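Local coordinates for DUF211 domain-containing protein (Archaeoglobus fulgidus DSM 4304, PDB 3BPD) that is of unknown function but binds magnesium ions and assembles into a heptamer of ferredoxin-like subunits, at residues L28-H40 against I51-I65. The protein carries 1 engineered substitution. Numbering follows the deposited sequence.
Sequences LSELENVDGVNIH and IKITILGNNLDYEQI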
# COMPACT_ATOMS: atom_id res chain seq x y z
N LEU F 28 -29.77 -7.28 -4.81
CA LEU F 28 -29.09 -7.64 -3.57
C LEU F 28 -28.93 -6.44 -2.66
O LEU F 28 -29.05 -6.57 -1.44
CB LEU F 28 -27.72 -8.24 -3.85
CG LEU F 28 -27.78 -9.72 -4.22
CD1 LEU F 28 -26.45 -10.18 -4.78
CD2 LEU F 28 -28.15 -10.52 -2.98
N SER F 29 -28.68 -5.29 -3.26
CA SER F 29 -28.48 -4.06 -2.49
C SER F 29 -29.77 -3.58 -1.85
O SER F 29 -29.74 -2.83 -0.87
CB SER F 29 -27.94 -2.94 -3.38
OG SER F 29 -28.95 -2.45 -4.24
N GLU F 30 -30.90 -4.01 -2.39
CA GLU F 30 -32.19 -3.60 -1.86
C GLU F 30 -32.63 -4.43 -0.65
O GLU F 30 -33.61 -4.08 0.02
CB GLU F 30 -33.24 -3.63 -2.97
CG GLU F 30 -32.98 -2.60 -4.07
CD GLU F 30 -33.82 -2.85 -5.32
OE1 GLU F 30 -33.73 -2.05 -6.27
OE2 GLU F 30 -34.56 -3.85 -5.36
N LEU F 31 -31.91 -5.51 -0.38
CA LEU F 31 -32.19 -6.36 0.77
C LEU F 31 -31.96 -5.53 2.04
O LEU F 31 -31.12 -4.61 2.07
CB LEU F 31 -31.27 -7.58 0.79
CG LEU F 31 -31.61 -8.78 -0.08
CD1 LEU F 31 -30.42 -9.73 -0.16
CD2 LEU F 31 -32.82 -9.48 0.51
N GLU F 32 -32.70 -5.85 3.09
CA GLU F 32 -32.59 -5.12 4.35
C GLU F 32 -31.34 -5.55 5.10
O GLU F 32 -31.02 -6.74 5.20
CB GLU F 32 -33.84 -5.37 5.19
CG GLU F 32 -35.11 -5.35 4.34
CD GLU F 32 -36.00 -4.15 4.61
OE1 GLU F 32 -36.75 -4.17 5.61
OE2 GLU F 32 -35.96 -3.18 3.81
N ASN F 33 -30.63 -4.56 5.64
CA ASN F 33 -29.40 -4.82 6.38
C ASN F 33 -28.18 -4.89 5.46
O ASN F 33 -27.06 -5.10 5.93
CB ASN F 33 -29.53 -6.10 7.20
CG ASN F 33 -30.12 -5.84 8.58
OD1 ASN F 33 -30.48 -6.78 9.30
ND2 ASN F 33 -30.20 -4.56 8.96
N VAL F 34 -28.40 -4.70 4.17
CA VAL F 34 -27.29 -4.70 3.23
C VAL F 34 -26.80 -3.27 3.03
O VAL F 34 -27.53 -2.42 2.54
CB VAL F 34 -27.70 -5.35 1.89
CG1 VAL F 34 -26.73 -4.94 0.78
CG2 VAL F 34 -27.69 -6.86 2.04
N ASP F 35 -25.56 -3.03 3.44
CA ASP F 35 -24.94 -1.72 3.33
C ASP F 35 -24.47 -1.43 1.91
O ASP F 35 -24.47 -0.29 1.47
CB ASP F 35 -23.73 -1.63 4.26
CG ASP F 35 -24.13 -1.49 5.72
OD1 ASP F 35 -23.28 -1.79 6.59
OD2 ASP F 35 -25.28 -1.06 5.99
N GLY F 36 -24.06 -2.48 1.20
CA GLY F 36 -23.60 -2.31 -0.16
C GLY F 36 -23.27 -3.63 -0.84
O GLY F 36 -23.15 -4.67 -0.19
N VAL F 37 -23.12 -3.58 -2.16
CA VAL F 37 -22.81 -4.77 -2.94
C VAL F 37 -21.82 -4.49 -4.06
O VAL F 37 -21.92 -3.48 -4.76
CB VAL F 37 -24.08 -5.36 -3.58
CG1 VAL F 37 -23.72 -6.59 -4.39
CG2 VAL F 37 -25.08 -5.71 -2.50
N ASN F 38 -20.87 -5.38 -4.22
CA ASN F 38 -19.90 -5.25 -5.28
C ASN F 38 -19.89 -6.52 -6.10
O ASN F 38 -19.70 -7.63 -5.59
CB ASN F 38 -18.50 -4.99 -4.74
CG ASN F 38 -17.45 -4.97 -5.85
OD1 ASN F 38 -17.26 -5.96 -6.56
ND2 ASN F 38 -16.77 -3.84 -6.00
N ILE F 39 -20.12 -6.37 -7.39
CA ILE F 39 -20.09 -7.53 -8.25
C ILE F 39 -18.95 -7.38 -9.25
O ILE F 39 -18.92 -6.45 -10.06
CB ILE F 39 -21.43 -7.73 -8.96
CG1 ILE F 39 -22.51 -8.03 -7.92
CG2 ILE F 39 -21.34 -8.91 -9.90
CD1 ILE F 39 -23.83 -8.41 -8.49
N HIS F 40 -17.99 -8.29 -9.14
CA HIS F 40 -16.85 -8.28 -10.03
C HIS F 40 -16.97 -9.37 -11.09
O HIS F 40 -17.28 -10.53 -10.77
CB HIS F 40 -15.58 -8.49 -9.23
CG HIS F 40 -14.35 -8.61 -10.07
ND1 HIS F 40 -13.77 -7.53 -10.69
CD2 HIS F 40 -13.63 -9.70 -10.45
CE1 HIS F 40 -12.74 -7.94 -11.41
NE2 HIS F 40 -12.64 -9.25 -11.28
N ILE F 51 -18.71 -14.62 -11.79
CA ILE F 51 -18.62 -13.34 -11.12
C ILE F 51 -18.34 -13.48 -9.62
O ILE F 51 -18.73 -14.47 -9.00
CB ILE F 51 -19.95 -12.54 -11.31
CG1 ILE F 51 -21.12 -13.30 -10.68
CG2 ILE F 51 -20.23 -12.34 -12.80
CD1 ILE F 51 -22.47 -12.59 -10.82
N LYS F 52 -17.64 -12.50 -9.05
CA LYS F 52 -17.34 -12.48 -7.62
C LYS F 52 -18.26 -11.45 -6.95
O LYS F 52 -18.25 -10.27 -7.32
CB LYS F 52 -15.87 -12.09 -7.38
CG LYS F 52 -15.06 -13.14 -6.65
CD LYS F 52 -14.76 -14.33 -7.55
CE LYS F 52 -13.97 -15.41 -6.84
NZ LYS F 52 -13.31 -16.31 -7.83
N ILE F 53 -19.07 -11.88 -5.98
CA ILE F 53 -19.99 -10.98 -5.28
C ILE F 53 -19.54 -10.70 -3.85
O ILE F 53 -19.32 -11.61 -3.06
CB ILE F 53 -21.42 -11.56 -5.21
CG1 ILE F 53 -22.00 -11.73 -6.63
CG2 ILE F 53 -22.31 -10.63 -4.40
CD1 ILE F 53 -23.39 -12.43 -6.67
N THR F 54 -19.40 -9.42 -3.52
CA THR F 54 -19.00 -9.02 -2.19
C THR F 54 -20.18 -8.26 -1.59
O THR F 54 -20.62 -7.24 -2.14
CB THR F 54 -17.76 -8.08 -2.21
OG1 THR F 54 -16.66 -8.76 -2.82
CG2 THR F 54 -17.36 -7.66 -0.80
N ILE F 55 -20.69 -8.78 -0.48
CA ILE F 55 -21.82 -8.17 0.21
C ILE F 55 -21.41 -7.71 1.60
O ILE F 55 -20.87 -8.47 2.40
CB ILE F 55 -22.97 -9.17 0.37
CG1 ILE F 55 -23.31 -9.77 -0.98
CG2 ILE F 55 -24.19 -8.47 0.93
CD1 ILE F 55 -24.38 -10.81 -0.90
N LEU F 56 -21.69 -6.43 1.87
CA LEU F 56 -21.38 -5.82 3.15
C LEU F 56 -22.69 -5.48 3.86
O LEU F 56 -23.69 -5.16 3.21
CB LEU F 56 -20.56 -4.54 2.94
CG LEU F 56 -20.12 -3.83 4.23
CD1 LEU F 56 -19.26 -4.80 5.03
CD2 LEU F 56 -19.38 -2.54 3.93
N GLY F 57 -22.69 -5.54 5.18
CA GLY F 57 -23.89 -5.22 5.93
C GLY F 57 -23.83 -5.68 7.37
O GLY F 57 -22.75 -5.94 7.90
N ASN F 58 -25.00 -5.77 8.01
CA ASN F 58 -25.07 -6.23 9.40
C ASN F 58 -26.01 -7.40 9.60
O ASN F 58 -27.10 -7.42 9.06
CB ASN F 58 -25.52 -5.11 10.33
CG ASN F 58 -25.44 -5.52 11.77
OD1 ASN F 58 -26.03 -4.88 12.65
ND2 ASN F 58 -24.70 -6.58 12.05
N ASN F 59 -25.57 -8.38 10.38
CA ASN F 59 -26.41 -9.53 10.67
C ASN F 59 -27.11 -10.04 9.41
O ASN F 59 -28.32 -10.27 9.40
CB ASN F 59 -27.44 -9.14 11.73
CG ASN F 59 -28.03 -10.33 12.44
OD1 ASN F 59 -27.31 -11.18 12.95
ND2 ASN F 59 -29.36 -10.39 12.49
N LEU F 60 -26.34 -10.23 8.34
CA LEU F 60 -26.88 -10.70 7.07
C LEU F 60 -27.51 -12.08 7.15
O LEU F 60 -27.05 -12.93 7.90
CB LEU F 60 -25.78 -10.75 6.00
CG LEU F 60 -24.94 -9.53 5.64
CD1 LEU F 60 -24.01 -9.94 4.52
CD2 LEU F 60 -25.80 -8.35 5.20
N ASP F 61 -28.56 -12.29 6.36
CA ASP F 61 -29.25 -13.58 6.30
C ASP F 61 -28.80 -14.34 5.05
O ASP F 61 -29.28 -14.09 3.94
CB ASP F 61 -30.77 -13.33 6.27
CG ASP F 61 -31.57 -14.59 6.04
OD1 ASP F 61 -32.80 -14.56 6.29
OD2 ASP F 61 -31.00 -15.62 5.61
N TYR F 62 -27.87 -15.27 5.22
CA TYR F 62 -27.35 -16.03 4.09
C TYR F 62 -28.41 -16.65 3.19
O TYR F 62 -28.36 -16.49 1.96
CB TYR F 62 -26.39 -17.13 4.56
CG TYR F 62 -25.76 -17.86 3.40
CD1 TYR F 62 -24.90 -17.21 2.51
CD2 TYR F 62 -26.06 -19.20 3.17
CE1 TYR F 62 -24.36 -17.87 1.42
CE2 TYR F 62 -25.53 -19.87 2.08
CZ TYR F 62 -24.68 -19.21 1.20
OH TYR F 62 -24.17 -19.91 0.13
N GLU F 63 -29.36 -17.37 3.77
CA GLU F 63 -30.41 -17.99 2.96
C GLU F 63 -31.09 -16.94 2.08
O GLU F 63 -31.25 -17.12 0.87
CB GLU F 63 -31.44 -18.68 3.86
CG GLU F 63 -30.91 -19.87 4.69
CD GLU F 63 -30.36 -21.04 3.84
OE1 GLU F 63 -31.07 -21.52 2.93
OE2 GLU F 63 -29.21 -21.47 4.11
N GLN F 64 -31.50 -15.83 2.69
CA GLN F 64 -32.15 -14.77 1.94
C GLN F 64 -31.27 -14.30 0.78
O GLN F 64 -31.75 -14.12 -0.34
CB GLN F 64 -32.47 -13.59 2.86
CG GLN F 64 -33.22 -12.47 2.17
CD GLN F 64 -33.41 -11.26 3.06
OE1 GLN F 64 -32.46 -10.80 3.70
NE2 GLN F 64 -34.63 -10.72 3.09
N ILE F 65 -29.98 -14.09 1.04
CA ILE F 65 -29.06 -13.66 -0.01
C ILE F 65 -28.96 -14.73 -1.09
O ILE F 65 -28.94 -14.42 -2.29
CB ILE F 65 -27.66 -13.35 0.56
CG1 ILE F 65 -27.72 -12.07 1.40
CG2 ILE F 65 -26.66 -13.19 -0.57
CD1 ILE F 65 -26.45 -11.74 2.14
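Leu56 O is gripped by two backbone N-H groups. Asp35 N meets it at 2.8 Å, tilted 33° from the carbonyl plane, and Gly36 N adds a weak bond. Two residues thus face one, a classic beta bulge. It lies within the antiparallel pairing of strands 34-40 and 51-57; beyond it Asn38 and Thr54 exchange two backbone hydrogen bonds. Asn33 O accepts a hydrogen bond from Asn58 N at 3.0 Å. A side chain at Gly57 would run into Asn33 O.

Val34, Val37 and Ile39 share the helix-covered face with Ile53 and Ile55. Ile39 CG1 lies alongside Ile53 CG1, both side chains pointing the same way. Leu28 turns CG anti to its carbonyl carbon (chi1 -82°); with chi2 at 167° this helps place CD2 3.9 Å from Ile65 CG2. The two side chains cross at about a right angle. Leu31 opens a type II turn to Val34, and its CD1 rests against Ile65 CG1. With alanine in place of Leu31 that contact would be lost, probably opening a gap between turn and helix 62-71.

On the other face, Asn38 ND2 bonds Glu81 of a second subunit, whose strand extends the sheet. A hairpin packed under two helices, with strand order 2-3-1-4, is characteristic of the ferredoxin-like alpha/beta sandwich.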